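Local coordinates for ABC transporter ATP-binding protein (Leptospira interrogans serovar Copenhageni, PDB 4HZI), which probably binds and hydrolyses ATP as the ATPase subunit of an orphan ABC transporter involved in manganese utilization and tolerance, at residues A[191-203]-A[225-237]. Residues are numbered along the deposited sequence; the frame is centred on the assembly and turned at random.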
ATOM      1  N   GLU A 191     -17.691  -4.788  22.536  1.00 33.74           N
ATOM      2  CA  GLU A 191     -16.827  -5.336  23.585  1.00 36.77           C
ATOM      3  C   GLU A 191     -16.370  -6.785  23.320  1.00 36.81           C
ATOM      4  O   GLU A 191     -16.576  -7.703  24.145  1.00 36.35           O
ATOM      5  CB  GLU A 191     -17.495  -5.158  24.968  1.00 42.96           C
ATOM      6  CG  GLU A 191     -17.738  -3.674  25.253  1.00 48.77           C
ATOM      7  CD  GLU A 191     -18.299  -3.363  26.625  1.00 61.30           C
ATOM      8  OE1 GLU A 191     -17.929  -4.057  27.600  1.00 64.17           O
ATOM      9  OE2 GLU A 191     -19.086  -2.390  26.721  1.00 65.67           O
ATOM     10  N   PRO A 192     -15.679  -6.980  22.189  1.00 33.58           N
ATOM     11  CA  PRO A 192     -15.323  -8.335  21.780  1.00 34.56           C
ATOM     12  C   PRO A 192     -14.187  -8.937  22.572  1.00 31.52           C
ATOM     13  O   PRO A 192     -13.405  -8.233  23.177  1.00 36.89           O
ATOM     14  CB  PRO A 192     -14.897  -8.149  20.323  1.00 31.92           C
ATOM     15  CG  PRO A 192     -14.336  -6.763  20.279  1.00 33.34           C
ATOM     16  CD  PRO A 192     -15.180  -5.972  21.250  1.00 35.58           C
ATOM     17  N   ASP A 193     -14.055 -10.246  22.485  1.00 31.82           N
ATOM     18  CA  ASP A 193     -13.004 -11.000  23.179  1.00 31.23           C
ATOM     19  C   ASP A 193     -11.650 -10.674  22.571  1.00 31.01           C
ATOM     20  O   ASP A 193     -10.637 -10.581  23.275  1.00 30.49           O
ATOM     21  CB  ASP A 193     -13.289 -12.496  23.025  1.00 39.30           C
ATOM     22  CG  ASP A 193     -14.542 -12.958  23.793  1.00 48.37           C
ATOM     23  OD1 ASP A 193     -14.921 -12.282  24.765  1.00 49.71           O
ATOM     24  OD2 ASP A 193     -15.128 -14.015  23.428  1.00 58.94           O
ATOM     25  N   PHE A 194     -11.640 -10.508  21.253  1.00 29.04           N
ATOM     26  CA  PHE A 194     -10.450 -10.134  20.505  1.00 29.95           C
ATOM     27  C   PHE A 194     -10.751  -9.351  19.216  1.00 24.69           C
ATOM     28  O   PHE A 194     -11.878  -9.356  18.693  1.00 26.39           O
ATOM     29  CB  PHE A 194      -9.456 -11.291  20.330  1.00 32.70           C
ATOM     30  CG  PHE A 194      -9.622 -12.122  19.084  1.00 30.56           C
ATOM     31  CD1 PHE A 194     -10.552 -13.132  19.041  1.00 37.21           C
ATOM     32  CD2 PHE A 194      -8.792 -11.942  18.012  1.00 34.34           C
ATOM     33  CE1 PHE A 194     -10.676 -13.937  17.915  1.00 33.78           C
ATOM     34  CE2 PHE A 194      -8.909 -12.724  16.865  1.00 28.22           C
ATOM     35  CZ  PHE A 194      -9.852 -13.698  16.810  1.00 27.51           C
ATOM     36  N   LEU A 195      -9.729  -8.673  18.725  1.00 23.16           N
ATOM     37  CA  LEU A 195      -9.835  -7.800  17.578  1.00 24.62           C
ATOM     38  C   LEU A 195      -8.929  -8.262  16.455  1.00 24.75           C
ATOM     39  O   LEU A 195      -7.745  -8.564  16.644  1.00 23.83           O
ATOM     40  CB  LEU A 195      -9.422  -6.391  17.985  1.00 27.58           C
ATOM     41  CG  LEU A 195      -9.294  -5.346  16.883  1.00 38.77           C
ATOM     42  CD1 LEU A 195     -10.557  -5.154  16.049  1.00 38.52           C
ATOM     43  CD2 LEU A 195      -8.962  -4.037  17.579  1.00 42.58           C
ATOM     44  N   ILE A 196      -9.476  -8.297  15.258  1.00 22.64           N
ATOM     45  CA  ILE A 196      -8.650  -8.515  14.079  1.00 24.32           C
ATOM     46  C   ILE A 196      -8.481  -7.225  13.298  1.00 24.52           C
ATOM     47  O   ILE A 196      -9.463  -6.612  12.896  1.00 24.45           O
ATOM     48  CB  ILE A 196      -9.276  -9.554  13.130  1.00 25.05           C
ATOM     49  CG1 ILE A 196      -9.513 -10.887  13.807  1.00 29.22           C
ATOM     50  CG2 ILE A 196      -8.370  -9.712  11.921  1.00 27.01           C
ATOM     51  CD1 ILE A 196     -10.267 -11.901  12.924  1.00 31.45           C
ATOM     52  N   MET A 197      -7.243  -6.776  13.111  1.00 24.43           N
ATOM     53  CA  MET A 197      -6.972  -5.611  12.294  1.00 23.23           C
ATOM     54  C   MET A 197      -6.304  -6.063  10.986  1.00 25.50           C
ATOM     55  O   MET A 197      -5.139  -6.432  10.946  1.00 23.37           O
ATOM     56  CB  MET A 197      -6.089  -4.616  13.017  1.00 25.38           C
ATOM     57  CG  MET A 197      -6.842  -3.964  14.166  1.00 30.20           C
ATOM     58  SD  MET A 197      -5.784  -2.817  15.002  1.00 34.77           S
ATOM     59  CE  MET A 197      -5.222  -3.933  16.275  1.00 30.53           C
ATOM     60  N   ASP A 198      -7.095  -6.055   9.930  1.00 24.42           N
ATOM     61  CA  ASP A 198      -6.715  -6.613   8.649  1.00 27.39           C
ATOM     62  C   ASP A 198      -6.174  -5.510   7.738  1.00 25.95           C
ATOM     63  O   ASP A 198      -6.963  -4.778   7.128  1.00 26.65           O
ATOM     64  CB  ASP A 198      -7.976  -7.271   8.043  1.00 29.61           C
ATOM     65  CG  ASP A 198      -7.696  -8.055   6.767  1.00 39.08           C
ATOM     66  OD1 ASP A 198      -6.511  -8.242   6.405  1.00 35.94           O
ATOM     67  OD2 ASP A 198      -8.700  -8.491   6.136  1.00 43.53           O
ATOM     68  N   GLU A 199      -4.853  -5.326   7.714  1.00 23.69           N
ATOM     69  CA  GLU A 199      -4.201  -4.338   6.847  1.00 26.06           C
ATOM     70  C   GLU A 199      -4.726  -2.916   7.168  1.00 27.26           C
ATOM     71  O   GLU A 199      -5.117  -2.185   6.254  1.00 25.43           O
ATOM     72  CB  GLU A 199      -4.514  -4.677   5.381  1.00 30.01           C
ATOM     73  CG  GLU A 199      -3.877  -5.986   4.938  1.00 33.14           C
ATOM     74  CD  GLU A 199      -2.412  -5.817   4.568  1.00 43.16           C
ATOM     75  OE1 GLU A 199      -1.857  -4.705   4.799  1.00 44.32           O
ATOM     76  OE2 GLU A 199      -1.811  -6.783   4.048  1.00 36.89           O
ATOM     77  N   PRO A 200      -4.825  -2.564   8.464  1.00 25.11           N
ATOM     78  CA  PRO A 200      -5.428  -1.299   8.862  1.00 30.04           C
ATOM     79  C   PRO A 200      -4.675  -0.076   8.339  1.00 29.87           C
ATOM     80  O   PRO A 200      -5.281   0.994   8.289  1.00 34.53           O
ATOM     81  CB  PRO A 200      -5.324  -1.334  10.378  1.00 28.81           C
ATOM     82  CG  PRO A 200      -4.091  -2.119  10.624  1.00 29.25           C
ATOM     83  CD  PRO A 200      -4.196  -3.233   9.609  1.00 29.11           C
ATOM     84  N   CYS A 201      -3.409  -0.209   7.915  1.00 22.70           N
ATOM     85  CA  CYS A 201      -2.700   0.964   7.366  1.00 23.81           C
ATOM     86  C   CYS A 201      -2.870   1.141   5.849  1.00 27.85           C
ATOM     87  O   CYS A 201      -2.206   1.991   5.242  1.00 26.96           O
ATOM     88  CB  CYS A 201      -1.239   0.950   7.722  1.00 27.37           C
ATOM     89  SG  CYS A 201      -0.996   1.160   9.507  1.00 30.54           S
ATOM     90  N   SER A 202      -3.735   0.328   5.249  1.00 30.94           N
ATOM     91  CA  SER A 202      -4.046   0.445   3.840  1.00 32.46           C
ATOM     92  C   SER A 202      -4.506   1.880   3.523  1.00 31.62           C
ATOM     93  O   SER A 202      -5.281   2.488   4.311  1.00 30.12           O
ATOM     94  CB  SER A 202      -5.115  -0.586   3.429  1.00 32.65           C
ATOM     95  OG  SER A 202      -6.373  -0.354   4.072  1.00 33.04           O
ATOM     96  N   SER A 203      -3.960   2.410   2.423  1.00 34.10           N
ATOM     97  CA  SER A 203      -4.248   3.746   1.931  1.00 36.82           C
ATOM     98  C   SER A 203      -3.637   4.837   2.767  1.00 33.69           C
ATOM     99  O   SER A 203      -3.943   6.015   2.525  1.00 36.03           O
ATOM    100  CB  SER A 203      -5.759   4.026   1.869  1.00 38.63           C
ATOM    101  OG  SER A 203      -6.417   2.967   1.233  1.00 46.61           O
ATOM    102  N   PHE A 225      -6.062  -5.526  26.008  1.00 34.11           N
ATOM    103  CA  PHE A 225      -6.922  -6.153  24.974  1.00 28.55           C
ATOM    104  C   PHE A 225      -6.132  -7.217  24.187  1.00 22.45           C
ATOM    105  O   PHE A 225      -4.957  -7.451  24.485  1.00 26.38           O
ATOM    106  CB  PHE A 225      -7.587  -5.119  24.039  1.00 28.32           C
ATOM    107  CG  PHE A 225      -6.653  -4.407  23.066  1.00 26.84           C
ATOM    108  CD1 PHE A 225      -5.707  -3.492  23.489  1.00 29.95           C
ATOM    109  CD2 PHE A 225      -6.762  -4.622  21.688  1.00 27.30           C
ATOM    110  CE1 PHE A 225      -4.920  -2.806  22.584  1.00 29.61           C
ATOM    111  CE2 PHE A 225      -5.955  -3.959  20.780  1.00 26.42           C
ATOM    112  CZ  PHE A 225      -5.000  -3.073  21.212  1.00 26.06           C
ATOM    113  N   THR A 226      -6.821  -7.937  23.314  1.00 24.47           N
ATOM    114  CA  THR A 226      -6.195  -9.071  22.582  1.00 27.14           C
ATOM    115  C   THR A 226      -6.378  -8.778  21.094  1.00 22.58           C
ATOM    116  O   THR A 226      -7.472  -8.379  20.682  1.00 24.48           O
ATOM    117  CB  THR A 226      -6.845 -10.431  22.918  1.00 28.32           C
ATOM    118  OG1 THR A 226      -6.833 -10.643  24.332  1.00 29.38           O
ATOM    119  CG2 THR A 226      -6.051 -11.573  22.302  1.00 26.57           C
ATOM    120  N   SER A 227      -5.332  -8.973  20.303  1.00 24.17           N
ATOM    121  CA  SER A 227      -5.407  -8.656  18.892  1.00 22.43           C
ATOM    122  C   SER A 227      -4.545  -9.484  17.970  1.00 21.28           C
ATOM    123  O   SER A 227      -3.520 -10.016  18.364  1.00 21.30           O
ATOM    124  CB  SER A 227      -5.145  -7.161  18.657  1.00 21.02           C
ATOM    125  OG  SER A 227      -3.800  -6.829  18.730  1.00 21.47           O
ATOM    126  N   LEU A 228      -4.969  -9.478  16.713  1.00 21.19           N
ATOM    127  CA  LEU A 228      -4.267 -10.083  15.602  1.00 19.27           C
ATOM    128  C   LEU A 228      -4.179  -9.041  14.522  1.00 22.21           C
ATOM    129  O   LEU A 228      -5.168  -8.574  14.052  1.00 24.28           O
ATOM    130  CB  LEU A 228      -5.032 -11.303  15.071  1.00 20.22           C
ATOM    131  CG  LEU A 228      -4.463 -12.010  13.854  1.00 22.80           C
ATOM    132  CD1 LEU A 228      -3.086 -12.596  14.113  1.00 25.78           C
ATOM    133  CD2 LEU A 228      -5.384 -13.150  13.410  1.00 26.44           C
ATOM    134  N   TYR A 229      -2.980  -8.672  14.163  1.00 20.87           N
ATOM    135  CA  TYR A 229      -2.675  -7.608  13.217  1.00 21.22           C
ATOM    136  C   TYR A 229      -2.123  -8.252  11.965  1.00 24.38           C
ATOM    137  O   TYR A 229      -1.097  -8.951  11.993  1.00 26.81           O
ATOM    138  CB  TYR A 229      -1.638  -6.696  13.837  1.00 21.86           C
ATOM    139  CG  TYR A 229      -1.357  -5.375  13.155  1.00 21.40           C
ATOM    140  CD1 TYR A 229      -0.474  -5.290  12.069  1.00 24.39           C
ATOM    141  CD2 TYR A 229      -1.937  -4.187  13.609  1.00 25.04           C
ATOM    142  CE1 TYR A 229      -0.198  -4.067  11.471  1.00 27.78           C
ATOM    143  CE2 TYR A 229      -1.651  -2.968  13.012  1.00 23.04           C
ATOM    144  CZ  TYR A 229      -0.818  -2.917  11.929  1.00 28.56           C
ATOM    145  OH  TYR A 229      -0.546  -1.710  11.343  1.00 31.11           O
ATOM    146  N   ILE A 230      -2.777  -7.996  10.849  1.00 20.75           N
ATOM    147  CA  ILE A 230      -2.393  -8.620   9.578  1.00 20.45           C
ATOM    148  C   ILE A 230      -1.791  -7.604   8.630  1.00 21.97           C
ATOM    149  O   ILE A 230      -2.397  -6.580   8.325  1.00 22.40           O
ATOM    150  CB  ILE A 230      -3.645  -9.248   8.942  1.00 22.42           C
ATOM    151  CG1 ILE A 230      -4.217 -10.311   9.923  1.00 27.98           C
ATOM    152  CG2 ILE A 230      -3.314  -9.936   7.600  1.00 25.28           C
ATOM    153  CD1 ILE A 230      -5.618 -10.077  10.197  1.00 36.30           C
ATOM    154  N   THR A 231      -0.595  -7.914   8.131  1.00 20.32           N
ATOM    155  CA  THR A 231       0.142  -7.022   7.267  1.00 20.44           C
ATOM    156  C   THR A 231       1.098  -7.765   6.345  1.00 21.14           C
ATOM    157  O   THR A 231       1.478  -8.925   6.592  1.00 22.05           O
ATOM    158  CB  THR A 231       0.923  -5.953   8.091  1.00 22.05           C
ATOM    159  OG1 THR A 231       1.513  -5.003   7.215  1.00 25.90           O
ATOM    160  CG2 THR A 231       1.981  -6.585   8.923  1.00 24.73           C
ATOM    161  N   HIS A 232       1.475  -7.068   5.277  1.00 21.06           N
ATOM    162  CA  HIS A 232       2.607  -7.467   4.440  1.00 24.37           C
ATOM    163  C   HIS A 232       3.767  -6.506   4.554  1.00 26.45           C
ATOM    164  O   HIS A 232       4.768  -6.683   3.886  1.00 29.03           O
ATOM    165  CB  HIS A 232       2.221  -7.694   2.984  1.00 23.77           C
ATOM    166  CG  HIS A 232       1.846  -6.453   2.243  1.00 24.27           C
ATOM    167  ND1 HIS A 232       0.561  -5.970   2.259  1.00 27.44           N
ATOM    168  CD2 HIS A 232       2.544  -5.644   1.406  1.00 31.80           C
ATOM    169  CE1 HIS A 232       0.483  -4.890   1.498  1.00 32.36           C
ATOM    170  NE2 HIS A 232       1.671  -4.658   0.984  1.00 28.53           N
ATOM    171  N   ARG A 233       3.685  -5.528   5.463  1.00 23.11           N
ATOM    172  CA  ARG A 233       4.736  -4.521   5.583  1.00 24.22           C
ATOM    173  C   ARG A 233       5.248  -4.394   7.004  1.00 25.50           C
ATOM    174  O   ARG A 233       4.567  -3.797   7.835  1.00 27.62           O
ATOM    175  CB  ARG A 233       4.204  -3.149   5.169  1.00 27.97           C
ATOM    176  CG  ARG A 233       3.936  -3.022   3.685  1.00 31.32           C
ATOM    177  CD  ARG A 233       3.678  -1.544   3.366  1.00 39.29           C
ATOM    178  NE  ARG A 233       3.020  -1.461   2.081  1.00 50.84           N
ATOM    179  CZ  ARG A 233       3.618  -1.200   0.920  1.00 57.89           C
ATOM    180  NH1 ARG A 233       4.927  -0.916   0.839  1.00 52.33           N
ATOM    181  NH2 ARG A 233       2.876  -1.203  -0.181  1.00 68.42           N
ATOM    182  N   PRO A 234       6.468  -4.879   7.270  1.00 25.74           N
ATOM    183  CA  PRO A 234       6.985  -4.867   8.633  1.00 29.02           C
ATOM    184  C   PRO A 234       6.989  -3.499   9.282  1.00 30.48           C
ATOM    185  O   PRO A 234       6.760  -3.410  10.507  1.00 26.52           O
ATOM    186  CB  PRO A 234       8.406  -5.395   8.454  1.00 30.16           C
ATOM    187  CG  PRO A 234       8.261  -6.358   7.362  1.00 30.45           C
ATOM    188  CD  PRO A 234       7.344  -5.685   6.393  1.00 27.95           C
ATOM    189  N   GLU A 235       7.128  -2.443   8.496  1.00 29.74           N
ATOM    190  CA  GLU A 235       7.175  -1.085   9.068  1.00 32.62           C
ATOM    191  C   GLU A 235       5.870  -0.588   9.663  1.00 32.64           C
ATOM    192  O   GLU A 235       5.876   0.394  10.387  1.00 38.27           O
ATOM    193  CB  GLU A 235       7.716  -0.037   8.058  1.00 35.84           C
ATOM    194  CG  GLU A 235       6.849   0.173   6.832  1.00 37.88           C
ATOM    195  CD  GLU A 235       7.113  -0.858   5.706  1.00 42.73           C
ATOM    196  OE1 GLU A 235       7.648  -2.003   5.915  1.00 36.75           O
ATOM    197  OE2 GLU A 235       6.803  -0.486   4.577  1.00 51.99           O
ATOM    198  N   GLU A 236       4.768  -1.282   9.389  1.00 27.77           N
ATOM    199  CA  GLU A 236       3.446  -0.952   9.889  1.00 28.73           C
ATOM    200  C   GLU A 236       3.138  -1.531  11.257  1.00 26.95           C
ATOM    201  O   GLU A 236       1.996  -1.400  11.720  1.00 29.79           O
ATOM    202  CB  GLU A 236       2.388  -1.512   8.927  1.00 26.93           C
ATOM    203  CG  GLU A 236       2.294  -0.747   7.628  1.00 30.43           C
ATOM    204  CD  GLU A 236       1.330  -1.356   6.623  1.00 33.25           C
ATOM    205  OE1 GLU A 236       0.637  -2.379   6.910  1.00 34.62           O
ATOM    206  OE2 GLU A 236       1.243  -0.754   5.553  1.00 39.21           O
ATOM    207  N   ILE A 237       4.091  -2.251  11.859  1.00 27.38           N
ATOM    208  CA  ILE A 237       3.805  -3.037  13.073  1.00 24.07           C
ATOM    209  C   ILE A 237       4.169  -2.232  14.311  1.00 24.47           C
ATOM    210  O   ILE A 237       5.333  -1.996  14.550  1.00 24.28           O
ATOM    211  CB  ILE A 237       4.627  -4.348  13.108  1.00 27.05           C
ATOM    212  CG1 ILE A 237       4.249  -5.223  11.905  1.00 25.20           C
ATOM    213  CG2 ILE A 237       4.332  -5.097  14.380  1.00 25.09           C
ATOM    214  CD1 ILE A 237       5.164  -6.379  11.644  1.00 27.22           C
TER
HETATM  215  O   HOH W   1      -9.808  -7.861  23.426  1.00 41.61           O
HETATM  216  O   HOH W   2      -9.638 -10.583  25.648  1.00 44.72           O
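Glu-199 sets CG beside its backbone N (chi1 -67°), then bends at chi2 (-81°), turning its carboxylate to His-232, whose chi1 of 69° swings the imidazole to meet it. His-232 ND1 donates to Glu-199 OE2 over 3.1 Å, nearly straight and in the imidazole plane, on the carboxylate's syn side but somewhat out of its plane. Each directly follows a strand of a parallel beta-alpha-beta unit, 194-198 and 227-231, joined through helix 206-222 in the nucleotide-binding domain. Glu-199 and His-232 are probably the Walker B glutamate and switch histidine of ABC ATPases. Backbone bonds alternate between the strands, from Leu-195 N on Thr-226 O to Glu-199 N on Ile-230 O (2.8 Å). On one face Ile-196 CG2 presses on Ile-230 CD1, tight at 3.3 Å, and Ile-230 reaches Lys-73 of the probable P-loop and Val-77 of helix 73-80. The other face carries Met-197, its sulfur oblique to the Tyr-229 ring. The type I turn 199-202 sets Pro-200 CD over one face of that ring, toward its rim, with Pro-200 CG 3.5 Å from Tyr-229 CE2. Within the turn, Cys-201 CB rests 3.6 Å from CD of Glu-236, whose OE1 accepts a hydrogen bond from Thr-231 OG1, above the carboxylate plane.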